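Local coordinates for 7,8-dihydro-6-hydroxymethylpterin pyrophosphokinase-dihydropteroate synthase (Plasmodium falciparum, PDB 6JWS), which probably catalyses two successive steps of folate biosynthesis, pyrophosphorylation of 6-hydroxymethyl-7,8-dihydropterin by ATP and condensation of the product with 4-aminobenzoate to dihydropteroate, at residues H39-E42 / K47-N50; K515-K520 / N560-N565. The protein carries 1 engineered substitution. All blocks are in the same frame, centred on the assembly; numbering follows the deposited sequence.

Contact 1: residues H39-E42 / K47-N50; sequences HLVE and KIIN. With CA (calcium ion), chain L.
The carboxylate of Glu42 divides its two oxygens between a calcium ion and the start of the neighbouring strand. OE2 accepts a hydrogen bond of 2.9 Å from the backbone N of Ile48, with an N-H...O angle of 150°; the donor comes from above the carboxylate plane, 55° out of it. OE1 turns to the calcium, 2.5 Å away, and the backbone O of Glu42 binds the same ion at 2.2 Å, so this one residue closes a chelate ring. Two waters and atoms from the rest of the chain, among them Gly46 O and Glu99 OE2, fill out the coordination shell. Glutamate suits the place because its chain is long enough to fold back onto a metal held by its own carbonyl: chi1 stands at an unusual -111° and the chain bends at chi2. A further water donates to Ile48 O at 2.7 Å and lies beside Glu42 OE2, although that second approach is so short that its length is doubtful.

Apolar groups flank this polar clasp. Ile48 CD1 lies 4.0 Å from the CG methylene of Glu42, while Ile48 CG1 meets Val41 CG1 at 4.1 Å, the two branched side chains crossing at about a right angle. Val41 also rests on Val170 of strand 163-172. Lys47 NZ remains 6.4 Å from Glu42 OE2, too far for a salt bridge, though its charge may stabilise the carboxylate slightly. Further along, the strand is interrupted by a classic beta bulge, where Ile49 and Asn50 share the single partner Val169 on strand 163-172.

Helix 30-44 turning into strand 46-57 is the second half of the first beta-alpha-beta crossover of the ferredoxin-like HPPK fold, here with a calcium site at the turn, separate from the magnesium and ATP.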
loop_
_atom_site.group_PDB
_atom_site.type_symbol
_atom_site.label_atom_id
_atom_site.label_comp_id
_atom_site.label_asym_id
_atom_site.label_seq_id
_atom_site.Cartn_x
_atom_site.Cartn_y
_atom_site.Cartn_z
ATOM N N HIS B 39 30.640 -5.238 -26.920
ATOM C CA HIS B 39 30.850 -5.727 -28.273
ATOM C C HIS B 39 32.339 -5.881 -28.569
ATOM O O HIS B 39 32.762 -6.925 -29.047
ATOM C CB HIS B 39 30.205 -4.792 -29.299
ATOM C CG HIS B 39 28.718 -4.791 -29.258
ATOM N ND1 HIS B 39 27.974 -5.956 -29.391
ATOM C CD2 HIS B 39 27.830 -3.772 -29.163
ATOM C CE1 HIS B 39 26.693 -5.652 -29.349
ATOM N NE2 HIS B 39 26.579 -4.318 -29.198
ATOM N N LEU B 40 33.126 -4.838 -28.269
ATOM C CA LEU B 40 34.550 -4.855 -28.568
ATOM C C LEU B 40 35.256 -5.942 -27.768
ATOM O O LEU B 40 36.179 -6.578 -28.281
ATOM C CB LEU B 40 35.143 -3.458 -28.357
ATOM C CG LEU B 40 34.595 -2.404 -29.322
ATOM C CD1 LEU B 40 35.075 -1.011 -28.963
ATOM C CD2 LEU B 40 34.948 -2.748 -30.765
ATOM N N VAL B 41 34.784 -6.192 -26.539
ATOM C CA VAL B 41 35.294 -7.298 -25.735
ATOM C C VAL B 41 34.979 -8.636 -26.420
ATOM O O VAL B 41 35.852 -9.499 -26.514
ATOM C CB VAL B 41 34.768 -7.234 -24.281
ATOM C CG1 VAL B 41 35.060 -8.506 -23.492
ATOM C CG2 VAL B 41 35.273 -6.005 -23.528
ATOM N N GLU B 42 33.724 -8.822 -26.874
ATOM C CA GLU B 42 33.292 -10.044 -27.549
ATOM C C GLU B 42 34.116 -10.274 -28.815
ATOM O O GLU B 42 34.388 -11.420 -29.167
ATOM C CB GLU B 42 31.861 -9.916 -28.092
ATOM C CG GLU B 42 30.805 -10.767 -27.413
ATOM C CD GLU B 42 30.999 -12.264 -27.232
ATOM O OE1 GLU B 42 31.625 -12.921 -28.091
ATOM O OE2 GLU B 42 30.493 -12.781 -26.218
ATOM N N LYS B 47 34.894 -14.804 -25.334
ATOM C CA LYS B 47 33.460 -14.943 -25.179
ATOM C C LYS B 47 32.982 -14.450 -23.810
ATOM O O LYS B 47 33.398 -14.983 -22.780
ATOM C CB LYS B 47 33.054 -16.403 -25.387
ATOM C CG LYS B 47 31.552 -16.582 -25.303
ATOM C CD LYS B 47 31.026 -17.970 -25.525
ATOM C CE LYS B 47 29.597 -17.819 -26.001
ATOM N NZ LYS B 47 28.778 -18.949 -25.534
ATOM N N ILE B 48 32.034 -13.502 -23.822
ATOM C CA ILE B 48 31.344 -13.087 -22.608
ATOM C C ILE B 48 30.401 -14.191 -22.132
ATOM O O ILE B 48 29.466 -14.566 -22.836
ATOM C CB ILE B 48 30.589 -11.763 -22.833
ATOM C CG1 ILE B 48 31.560 -10.644 -23.214
ATOM C CG2 ILE B 48 29.769 -11.410 -21.593
ATOM C CD1 ILE B 48 30.893 -9.373 -23.693
ATOM N N ILE B 49 30.634 -14.686 -20.913
ATOM C CA ILE B 49 29.870 -15.799 -20.378
ATOM C C ILE B 49 29.223 -15.411 -19.052
ATOM O O ILE B 49 28.630 -16.275 -18.410
ATOM C CB ILE B 49 30.751 -17.053 -20.192
ATOM C CG1 ILE B 49 32.001 -16.746 -19.365
ATOM C CG2 ILE B 49 31.092 -17.730 -21.515
ATOM C CD1 ILE B 49 32.764 -17.977 -18.960
ATOM N N ASN B 50 29.370 -14.144 -18.618
ATOM C CA ASN B 50 28.686 -13.650 -17.433
ATOM C C ASN B 50 28.677 -12.119 -17.436
ATOM O O ASN B 50 29.549 -11.493 -18.023
ATOM C CB ASN B 50 29.203 -14.296 -16.137
ATOM C CG ASN B 50 28.140 -14.348 -15.057
ATOM O OD1 ASN B 50 27.139 -13.622 -15.112
ATOM N ND2 ASN B 50 28.343 -15.192 -14.065
HETATM CA CA CA L . 33.728 -13.531 -29.304
HETATM O O HOH W 1 28.857 -14.437 -25.496
HETATM O O HOH W 2 34.025 -15.543 -28.658
HETATM O O HOH W 3 35.727 -14.095 -30.567
#

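Contact 2: residues K515-K520 / N560-N565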
loop_
_atom_site.group_PDB
_atom_site.type_symbol
_atom_site.label_atom_id
_atom_site.label_comp_id
_atom_site.label_asym_id
_atom_site.label_seq_id
_atom_site.Cartn_x
_atom_site.Cartn_y
_atom_site.Cartn_z
ATOM N N LYS B 515 20.259 -16.110 -29.852
ATOM C CA LYS B 515 21.290 -15.551 -30.713
ATOM C C LYS B 515 20.778 -14.312 -31.435
ATOM O O LYS B 515 21.565 -13.461 -31.837
ATOM C CB LYS B 515 21.700 -16.535 -31.812
ATOM C CG LYS B 515 22.320 -17.853 -31.362
ATOM C CD LYS B 515 22.769 -18.606 -32.599
ATOM C CE LYS B 515 22.313 -20.046 -32.662
ATOM N NZ LYS B 515 21.797 -20.414 -34.005
ATOM N N LEU B 516 19.462 -14.202 -31.594
ATOM C CA LEU B 516 18.899 -13.042 -32.254
ATOM C C LEU B 516 18.887 -11.824 -31.325
ATOM O O LEU B 516 18.643 -10.727 -31.815
ATOM C CB LEU B 516 17.481 -13.375 -32.743
ATOM C CG LEU B 516 17.334 -14.476 -33.805
ATOM C CD1 LEU B 516 15.867 -14.627 -34.212
ATOM C CD2 LEU B 516 18.170 -14.161 -35.045
ATOM N N LEU B 517 19.125 -11.992 -30.004
ATOM C CA LEU B 517 19.049 -10.863 -29.071
ATOM C C LEU B 517 20.354 -10.068 -29.084
ATOM O O LEU B 517 20.503 -9.096 -28.338
ATOM C CB LEU B 517 18.784 -11.339 -27.640
ATOM C CG LEU B 517 17.503 -12.132 -27.412
ATOM C CD1 LEU B 517 17.530 -12.764 -26.029
ATOM C CD2 LEU B 517 16.283 -11.240 -27.596
ATOM N N LYS B 518 21.287 -10.503 -29.935
ATOM C CA LYS B 518 22.619 -9.933 -30.042
ATOM C C LYS B 518 22.947 -9.698 -31.516
ATOM O O LYS B 518 22.746 -10.571 -32.356
ATOM C CB LYS B 518 23.623 -10.901 -29.410
ATOM C CG LYS B 518 23.923 -10.635 -27.943
ATOM C CD LYS B 518 24.428 -11.805 -27.118
ATOM C CE LYS B 518 25.426 -12.723 -27.790
ATOM N NZ LYS B 518 24.957 -14.128 -27.717
ATOM N N LYS B 519 23.406 -8.487 -31.825
ATOM C CA LYS B 519 24.000 -8.192 -33.118
ATOM C C LYS B 519 25.388 -7.595 -32.891
ATOM O O LYS B 519 25.850 -7.518 -31.756
ATOM C CB LYS B 519 23.098 -7.246 -33.910
ATOM C CG LYS B 519 21.818 -7.865 -34.448
ATOM C CD LYS B 519 21.358 -7.236 -35.747
ATOM C CE LYS B 519 20.890 -5.802 -35.609
ATOM N NZ LYS B 519 19.411 -5.718 -35.640
ATOM N N LYS B 520 26.034 -7.166 -33.977
ATOM C CA LYS B 520 27.374 -6.594 -33.937
ATOM C C LYS B 520 27.421 -5.380 -33.006
ATOM O O LYS B 520 28.405 -5.192 -32.295
ATOM C CB LYS B 520 27.860 -6.256 -35.355
ATOM C CG LYS B 520 28.483 -7.409 -36.141
ATOM C CD LYS B 520 28.805 -7.076 -37.595
ATOM C CE LYS B 520 28.032 -7.885 -38.621
ATOM N NZ LYS B 520 26.585 -7.564 -38.631
ATOM N N ASN B 560 20.300 -17.693 -16.043
ATOM C CA ASN B 560 21.671 -18.185 -15.997
ATOM C C ASN B 560 22.103 -18.675 -17.378
ATOM O O ASN B 560 23.244 -18.452 -17.776
ATOM C CB ASN B 560 21.892 -19.306 -14.972
ATOM C CG ASN B 560 21.818 -18.793 -13.554
ATOM O OD1 ASN B 560 22.008 -17.596 -13.320
ATOM N ND2 ASN B 560 21.541 -19.676 -12.601
ATOM N N PHE B 561 21.193 -19.366 -18.078
ATOM C CA PHE B 561 21.472 -19.872 -19.415
ATOM C C PHE B 561 21.675 -18.717 -20.391
ATOM O O PHE B 561 22.663 -18.697 -21.111
ATOM C CB PHE B 561 20.358 -20.791 -19.907
ATOM C CG PHE B 561 20.555 -21.319 -21.308
ATOM C CD1 PHE B 561 21.527 -22.273 -21.577
ATOM C CD2 PHE B 561 19.737 -20.905 -22.352
ATOM C CE1 PHE B 561 21.682 -22.798 -22.854
ATOM C CE2 PHE B 561 19.891 -21.437 -23.626
ATOM C CZ PHE B 561 20.871 -22.368 -23.883
ATOM N N LEU B 562 20.771 -17.739 -20.395
ATOM C CA LEU B 562 20.935 -16.608 -21.294
ATOM C C LEU B 562 22.245 -15.886 -20.993
ATOM O O LEU B 562 22.972 -15.501 -21.909
ATOM C CB LEU B 562 19.742 -15.653 -21.164
ATOM C CG LEU B 562 18.625 -15.909 -22.173
ATOM C CD1 LEU B 562 17.863 -17.190 -21.863
ATOM C CD2 LEU B 562 17.684 -14.716 -22.252
ATOM N N VAL B 563 22.531 -15.688 -19.706
ATOM C CA VAL B 563 23.706 -14.933 -19.304
ATOM C C VAL B 563 24.985 -15.694 -19.689
ATOM O O VAL B 563 25.956 -15.082 -20.136
ATOM C CB VAL B 563 23.620 -14.557 -17.806
ATOM C CG1 VAL B 563 24.973 -14.390 -17.149
ATOM C CG2 VAL B 563 22.730 -13.334 -17.574
ATOM N N LEU B 564 24.975 -17.030 -19.556
ATOM C CA LEU B 564 26.102 -17.839 -20.002
ATOM C C LEU B 564 26.353 -17.592 -21.489
ATOM O O LEU B 564 27.467 -17.728 -21.974
ATOM C CB LEU B 564 25.758 -19.314 -19.782
ATOM C CG LEU B 564 26.813 -20.334 -20.228
ATOM C CD1 LEU B 564 28.112 -20.185 -19.424
ATOM C CD2 LEU B 564 26.263 -21.749 -20.045
ATOM N N ASN B 565 25.301 -17.207 -22.216
ATOM C CA ASN B 565 25.409 -17.116 -23.659
ATOM C C ASN B 565 25.607 -15.658 -24.055
ATOM O O ASN B 565 25.407 -15.300 -25.209
ATOM C CB ASN B 565 24.248 -17.860 -24.337
ATOM C CG ASN B 565 24.512 -19.350 -24.367
ATOM O OD1 ASN B 565 25.281 -19.810 -25.219
ATOM N ND2 ASN B 565 23.917 -20.102 -23.446
#
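Leu517 makes the first touch, its CD1 lying 4.3 Å from CD2 of Leu562 on the last turns of helix 547-564. Both leucines also press on Val526 of strand 525-529, and Leu517 reaches Phe489 of helix 486-494 as well, so these branched, wholly apolar side chains are suited to a buried seam where the loop meets helices 486-494 and 547-564 and strand 525-529.

Lys518 follows with the polar part of the contact. Its chain bends at chi3 (40°) and chi4, which brings NZ round to donate to Asn565 O at 2.8 Å, approaching almost head-on to the carbonyl with a C=O...N angle of 172°. A lysine fits here because its ammonium group meets a carbonyl just past the helix C terminus, where the helix dipole would be expected to favour positive charge. The backbone O of Lys518 is itself held by Lys101 NZ.

Asn565, the first residue to leave helical geometry, is fixed by its own amide: ND2 donates to Phe561 O at 3.0 Å, from above the carbonyl plane, and also to Ile104 O. The same nitrogen sits 3.5 Å above one face of the Phe561 ring, toward its rim.

The pairing sets the loop that enters a strand against the end of the helix that follows it, on the N-terminal side of strand 525-529 in the TIM barrel of the DHPS domain.

How the contacts relate
From the N terminus, contact 1 comes first and closes a loop of four residues, 43-46, that holds the last residues of helix 30-44, a one-residue joint and the start of strand 46-57 in the HPPK domain. Contact 2 opens much later and closes a 39-residue excursion that contains strand 525-529 and most of helix 547-564. The two therefore stand in series, neither nested nor crossed, yet their centres are only 10 Å apart. His39 packs against the backbone of Lys519 and Lys520, with ND1 3.0 Å from Lys520 O, while Asn50 meets Val563 and Lys47 meets Asn565. Together they join the calcium end of the HPPK domain to the barrel.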